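GlcNAc Inducible Gene 2, GIG2 (Candida albicans, PDB 6AKZ) binds iron(III) and is probably an oxygenase of the DUF1479 family, with a cupin-type fold. Local coordinates at residues Q77-F82 with S153-V158; I198-D203 with E208-I213. All coordinates share one frame; numbering follows the deposited sequence.

Interaction 1 of 2, residues Q77-F82 with S153-V158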
loop_
_atom_site.group_PDB
_atom_site.type_symbol
_atom_site.label_atom_id
_atom_site.label_comp_id
_atom_site.label_asym_id
_atom_site.label_seq_id
_atom_site.Cartn_x
_atom_site.Cartn_y
_atom_site.Cartn_z
ATOM N N GLN A 77 -5.768 20.012 9.979
ATOM C CA GLN A 77 -4.372 19.863 10.389
ATOM C C GLN A 77 -3.855 18.406 10.213
ATOM O O GLN A 77 -2.689 18.147 9.857
ATOM C CB GLN A 77 -4.264 20.281 11.846
ATOM C CG GLN A 77 -2.941 20.073 12.562
ATOM C CD GLN A 77 -3.122 20.188 14.085
ATOM O OE1 GLN A 77 -4.136 19.756 14.629
ATOM N NE2 GLN A 77 -2.121 20.754 14.776
ATOM N N VAL A 78 -4.729 17.474 10.477
ATOM C CA VAL A 78 -4.327 16.039 10.328
ATOM C C VAL A 78 -4.097 15.687 8.816
ATOM O O VAL A 78 -3.121 15.004 8.391
ATOM C CB VAL A 78 -5.380 15.156 10.961
ATOM C CG1 VAL A 78 -5.147 13.665 10.673
ATOM C CG2 VAL A 78 -5.482 15.441 12.460
ATOM N N SER A 79 -5.031 16.151 7.985
ATOM C CA SER A 79 -4.937 15.994 6.548
ATOM C C SER A 79 -3.667 16.512 5.998
ATOM O O SER A 79 -2.958 15.799 5.235
ATOM C CB SER A 79 -6.170 16.641 5.854
ATOM O OG SER A 79 -6.072 16.637 4.424
ATOM N N GLU A 80 -3.313 17.761 6.364
ATOM C CA GLU A 80 -2.103 18.341 5.895
ATOM C C GLU A 80 -0.867 17.558 6.295
ATOM O O GLU A 80 0.032 17.309 5.472
ATOM C CB GLU A 80 -1.978 19.787 6.396
ATOM C CG GLU A 80 -3.095 20.655 5.903
ATOM C CD GLU A 80 -3.022 22.079 6.499
ATOM O OE1 GLU A 80 -2.581 22.262 7.674
ATOM O OE2 GLU A 80 -3.511 22.978 5.813
ATOM N N LEU A 81 -0.837 17.146 7.530
ATOM C CA LEU A 81 0.309 16.331 8.000
ATOM C C LEU A 81 0.347 14.926 7.284
ATOM O O LEU A 81 1.428 14.383 6.941
ATOM C CB LEU A 81 0.263 16.189 9.532
ATOM C CG LEU A 81 0.660 17.453 10.264
ATOM C CD1 LEU A 81 0.121 17.479 11.678
ATOM C CD2 LEU A 81 2.170 17.567 10.129
ATOM N N PHE A 82 -0.804 14.335 7.114
ATOM C CA PHE A 82 -0.923 13.009 6.468
ATOM C C PHE A 82 -0.453 13.100 5.010
ATOM O O PHE A 82 0.355 12.291 4.607
ATOM C CB PHE A 82 -2.305 12.469 6.505
ATOM C CG PHE A 82 -2.473 11.221 5.655
ATOM C CD1 PHE A 82 -1.819 10.053 5.981
ATOM C CD2 PHE A 82 -3.235 11.289 4.507
ATOM C CE1 PHE A 82 -1.992 8.916 5.209
ATOM C CE2 PHE A 82 -3.368 10.191 3.693
ATOM C CZ PHE A 82 -2.677 9.016 4.017
ATOM N N SER A 153 -10.374 7.980 2.115
ATOM C CA SER A 153 -10.677 8.029 0.669
ATOM C C SER A 153 -10.821 9.476 0.174
ATOM O O SER A 153 -10.514 9.738 -0.987
ATOM C CB SER A 153 -11.941 7.247 0.365
ATOM O OG SER A 153 -13.107 7.988 0.644
ATOM N N LYS A 154 -11.217 10.375 1.059
ATOM C CA LYS A 154 -11.289 11.810 0.749
ATOM C C LYS A 154 -9.962 12.563 0.643
ATOM O O LYS A 154 -9.929 13.705 0.191
ATOM C CB LYS A 154 -12.157 12.476 1.781
ATOM C CG LYS A 154 -13.565 11.898 1.777
ATOM C CD LYS A 154 -14.337 12.719 2.773
ATOM C CE LYS A 154 -15.821 12.420 2.810
ATOM N NZ LYS A 154 -16.123 11.032 2.924
ATOM N N GLU A 155 -8.876 11.907 1.017
ATOM C CA GLU A 155 -7.541 12.462 0.826
ATOM C C GLU A 155 -7.084 12.222 -0.596
ATOM O O GLU A 155 -6.223 12.949 -1.111
ATOM C CB GLU A 155 -6.619 11.874 1.809
ATOM C CG GLU A 155 -7.078 12.080 3.284
ATOM C CD GLU A 155 -7.015 13.553 3.713
ATOM O OE1 GLU A 155 -6.032 14.228 3.293
ATOM O OE2 GLU A 155 -7.966 14.080 4.408
ATOM N N PHE A 156 -7.675 11.250 -1.271
ATOM C CA PHE A 156 -7.297 10.973 -2.696
ATOM C C PHE A 156 -8.338 11.636 -3.631
ATOM O O PHE A 156 -9.477 12.044 -3.214
ATOM C CB PHE A 156 -7.251 9.450 -2.938
ATOM C CG PHE A 156 -6.109 8.784 -2.267
ATOM C CD1 PHE A 156 -4.912 8.626 -2.969
ATOM C CD2 PHE A 156 -6.237 8.250 -1.010
ATOM C CE1 PHE A 156 -3.842 8.034 -2.378
ATOM C CE2 PHE A 156 -5.167 7.639 -0.385
ATOM C CZ PHE A 156 -3.981 7.533 -1.063
ATOM N N TYR A 157 -7.973 11.804 -4.893
ATOM C CA TYR A 157 -8.859 12.396 -5.859
ATOM C C TYR A 157 -8.477 12.082 -7.261
ATOM O O TYR A 157 -7.372 11.590 -7.514
ATOM C CB TYR A 157 -8.807 13.940 -5.677
ATOM C CG TYR A 157 -7.556 14.623 -6.131
ATOM C CD1 TYR A 157 -6.439 14.646 -5.338
ATOM C CD2 TYR A 157 -7.495 15.225 -7.390
ATOM C CE1 TYR A 157 -5.272 15.338 -5.721
ATOM C CE2 TYR A 157 -6.348 15.907 -7.808
ATOM C CZ TYR A 157 -5.245 15.991 -6.949
ATOM O OH TYR A 157 -4.095 16.576 -7.335
ATOM N N VAL A 158 -9.402 12.357 -8.185
ATOM C CA VAL A 158 -9.053 12.382 -9.575
ATOM C C VAL A 158 -9.588 13.644 -10.181
ATOM O O VAL A 158 -10.600 14.191 -9.740
ATOM C CB VAL A 158 -9.536 11.186 -10.415
ATOM C CG1 VAL A 158 -8.840 9.943 -9.943
ATOM C CG2 VAL A 158 -11.058 10.999 -10.421
#

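Interaction 2 of 2, residues I198-D203 with E208-I213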
loop_
_atom_site.group_PDB
_atom_site.type_symbol
_atom_site.label_atom_id
_atom_site.label_comp_id
_atom_site.label_asym_id
_atom_site.label_seq_id
_atom_site.Cartn_x
_atom_site.Cartn_y
_atom_site.Cartn_z
ATOM N N ILE A 198 9.901 -3.122 -10.170
ATOM C CA ILE A 198 10.395 -2.314 -11.298
ATOM C C ILE A 198 9.274 -1.501 -12.038
ATOM O O ILE A 198 9.598 -0.576 -12.738
ATOM C CB ILE A 198 11.149 -3.213 -12.351
ATOM C CG1 ILE A 198 11.989 -2.421 -13.354
ATOM C CG2 ILE A 198 10.150 -4.036 -13.182
ATOM C CD1 ILE A 198 13.211 -1.728 -12.852
ATOM N N GLU A 199 8.019 -1.905 -11.881
ATOM C CA GLU A 199 6.877 -1.280 -12.559
ATOM C C GLU A 199 6.756 0.250 -12.560
ATOM O O GLU A 199 6.314 0.834 -13.550
ATOM C CB GLU A 199 5.569 -1.890 -12.040
ATOM C CG GLU A 199 5.195 -3.208 -12.698
ATOM C CD GLU A 199 6.102 -4.346 -12.275
ATOM O OE1 GLU A 199 6.993 -4.117 -11.430
ATOM O OE2 GLU A 199 5.926 -5.471 -12.790
ATOM N N ARG A 200 7.129 0.894 -11.462
ATOM C CA ARG A 200 7.005 2.348 -11.348
ATOM C C ARG A 200 7.748 3.048 -12.477
ATOM O O ARG A 200 7.368 4.057 -12.866
ATOM C CB ARG A 200 7.502 2.855 -10.019
ATOM C CG ARG A 200 6.663 2.402 -8.835
ATOM C CD ARG A 200 7.094 3.041 -7.520
ATOM N NE ARG A 200 6.280 2.764 -6.365
ATOM C CZ ARG A 200 6.201 1.611 -5.722
ATOM N NH1 ARG A 200 6.878 0.570 -6.098
ATOM N NH2 ARG A 200 5.428 1.506 -4.664
ATOM N N TRP A 201 8.848 2.458 -12.895
ATOM C CA TRP A 201 9.621 2.880 -14.027
ATOM C C TRP A 201 9.217 2.244 -15.342
ATOM O O TRP A 201 9.042 2.989 -16.332
ATOM C CB TRP A 201 11.072 2.588 -13.772
ATOM C CG TRP A 201 11.719 3.308 -12.632
ATOM C CD1 TRP A 201 12.228 4.565 -12.641
ATOM C CD2 TRP A 201 11.942 2.792 -11.345
ATOM N NE1 TRP A 201 12.787 4.850 -11.418
ATOM C CE2 TRP A 201 12.644 3.755 -10.624
ATOM C CE3 TRP A 201 11.691 1.561 -10.755
ATOM C CZ2 TRP A 201 13.038 3.543 -9.306
ATOM C CZ3 TRP A 201 12.130 1.337 -9.486
ATOM C CH2 TRP A 201 12.769 2.313 -8.780
ATOM N N GLU A 202 9.011 0.953 -15.362
ATOM C CA GLU A 202 8.780 0.231 -16.589
ATOM C C GLU A 202 7.406 0.356 -17.202
ATOM O O GLU A 202 7.308 0.397 -18.426
ATOM C CB GLU A 202 9.038 -1.251 -16.404
ATOM C CG GLU A 202 9.236 -1.979 -17.741
ATOM C CD GLU A 202 9.485 -3.453 -17.619
ATOM O OE1 GLU A 202 9.542 -4.011 -16.480
ATOM O OE2 GLU A 202 9.622 -4.058 -18.726
ATOM N N ASP A 203 6.349 0.301 -16.398
ATOM C CA ASP A 203 5.017 0.431 -16.962
ATOM C C ASP A 203 4.747 1.840 -17.449
ATOM O O ASP A 203 5.168 2.850 -16.825
ATOM C CB ASP A 203 3.976 -0.023 -15.911
ATOM C CG ASP A 203 2.537 0.092 -16.438
ATOM O OD1 ASP A 203 2.231 -0.558 -17.499
ATOM O OD2 ASP A 203 1.718 0.825 -15.820
ATOM N N GLU A 208 3.854 7.367 -15.594
ATOM C CA GLU A 208 3.253 8.661 -15.735
ATOM C C GLU A 208 2.804 9.267 -14.420
ATOM O O GLU A 208 2.699 10.479 -14.354
ATOM C CB GLU A 208 2.000 8.699 -16.645
ATOM C CG GLU A 208 2.264 8.684 -18.117
ATOM C CD GLU A 208 2.884 9.979 -18.636
ATOM O OE1 GLU A 208 2.254 11.107 -18.703
ATOM O OE2 GLU A 208 4.035 9.826 -18.978
ATOM N N VAL A 209 2.474 8.445 -13.431
ATOM C CA VAL A 209 2.230 8.923 -12.033
ATOM C C VAL A 209 3.341 9.875 -11.555
ATOM O O VAL A 209 3.092 10.825 -10.813
ATOM C CB VAL A 209 2.067 7.717 -11.076
ATOM C CG1 VAL A 209 1.944 8.159 -9.603
ATOM C CG2 VAL A 209 0.887 6.871 -11.502
ATOM N N TYR A 210 4.597 9.569 -11.939
ATOM C CA TYR A 210 5.801 10.269 -11.494
ATOM C C TYR A 210 6.358 11.272 -12.546
ATOM O O TYR A 210 7.453 11.802 -12.379
ATOM C CB TYR A 210 6.861 9.231 -11.110
ATOM C CG TYR A 210 6.328 8.209 -10.119
ATOM C CD1 TYR A 210 6.123 8.544 -8.787
ATOM C CD2 TYR A 210 5.957 6.924 -10.505
ATOM C CE1 TYR A 210 5.636 7.634 -7.926
ATOM C CE2 TYR A 210 5.514 6.017 -9.612
ATOM C CZ TYR A 210 5.325 6.392 -8.328
ATOM O OH TYR A 210 4.794 5.505 -7.475
ATOM N N LYS A 211 5.556 11.661 -13.522
ATOM C CA LYS A 211 5.981 12.598 -14.545
ATOM C C LYS A 211 6.645 13.874 -14.009
ATOM O O LYS A 211 7.658 14.271 -14.524
ATOM C CB LYS A 211 4.767 12.998 -15.362
ATOM C CG LYS A 211 5.096 13.826 -16.601
ATOM C CD LYS A 211 3.965 13.628 -17.614
ATOM C CE LYS A 211 4.307 14.134 -18.992
ATOM N NZ LYS A 211 4.231 15.627 -18.963
ATOM N N SER A 212 6.073 14.496 -12.979
ATOM C CA SER A 212 6.599 15.752 -12.401
ATOM C C SER A 212 8.031 15.564 -11.921
ATOM O O SER A 212 8.857 16.433 -12.116
ATOM C CB SER A 212 5.739 16.231 -11.230
ATOM O OG SER A 212 4.507 16.789 -11.676
ATOM N N ILE A 213 8.335 14.385 -11.392
ATOM C CA ILE A 213 9.689 14.097 -10.959
ATOM C C ILE A 213 10.635 13.961 -12.176
ATOM O O ILE A 213 11.730 14.504 -12.177
ATOM C CB ILE A 213 9.684 12.843 -10.111
ATOM C CG1 ILE A 213 8.822 13.061 -8.846
ATOM C CG2 ILE A 213 11.096 12.354 -9.830
ATOM C CD1 ILE A 213 8.654 11.781 -8.051
#

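Interaction 1 of 2, residues Q77-F82 with S153-V158
S79 and F82 on helix 76-85 meet E155 of the loop after helix 143-153 in a buried side-chain contact, made of one hydrogen bond and one aliphatic-aromatic touch. The S79 hydroxyl is the donor, and its OG lies 2.7 Å from E155 OE1. It comes in on the side of the carboxylate that faces the second oxygen, so the syn lone pair of OE1 is used; E155 OE2 stays 3.2 Å from the same S79 OG. S79 CB also touches the carboxylate, 3.4 Å from E155 OE2. E155 gets there by a bend at its second torsion (chi2 -68°), which turns the carboxylate toward S79 while CB and CG lie beside F82. These two carbons approach the phenyl ring obliquely: E155 CG is 4.1 Å from F82 CD2, and E155 CB is equally far from F82 CE2. Ring and carboxylate planes stand 85° apart. About one helical turn separates S79 from F82, so a single residue of the loop engages two consecutive turns of the helix. F82 also packs on L88 and L256 of strands 87-91 and 256-261, and K83 NZ binds the E155 carbonyl. This is helix-to-loop packing over the main sheet of a cupin-type fold, away from the iron site.

Interaction 2 of 2, residues I198-D203 with E208-I213
R200 and Y210 pack against each other in the helical segment that follows the iron-binding H192 and D194 of this cupin-type fold, joining helix 199-202 to the turn that leads into helix 211-214. In the tight part the arginine stem crosses the phenol at a slant, touching its CE2, CZ and OH. R200 CB lies 3.8 Å from Y210 CE2, and farther out R200 CD comes within 3.4 Å of Y210 OH. The stem is extended from CG to NE (chi3 175°), which carries the guanidinium past the ring to the level of the hydroxyl. There Y210 OH sits at the guanidinium edge, near its plane, and takes a weak, bent hydrogen bond from R200 NE. The stronger polar partner of both residues is D352: its OD1 forms a salt bridge with R200 NH2 and its OD2 a hydrogen bond with Y210 OH, so one carboxylate ties the two together. R200 NH2 also donates to the backbone carbonyl of D194, tying the pair to the main chain of an iron-binding residue. The other side is looser: the E208 side chain stays 6.6 Å from 198-203, and K211 is exposed, its NZ paired with E215. M282 touches both R200 and Y210. One face of the phenol is covered by its sequence neighbour, V209 CG1, 3.9 Å above the ring plane and over its centre.

Overall arrangement
Both contacts are buried, with their centres about 15 and 16 Å from the centre of the chain, yet they share no helix or strand and stay about 9 Å apart at their nearest atoms. Interaction 1 bridges parts distant in sequence, a helix and a loop beside the main sheet, whereas interaction 2 closes a short local excursion of the chain. Their chemistry differs accordingly. The first has a short hydrogen bond between its own segments, a serine hydroxyl donating to a glutamate; the second depends on an outside aspartate, with only a weak direct bond, and adjoins the iron site that the first lies away from.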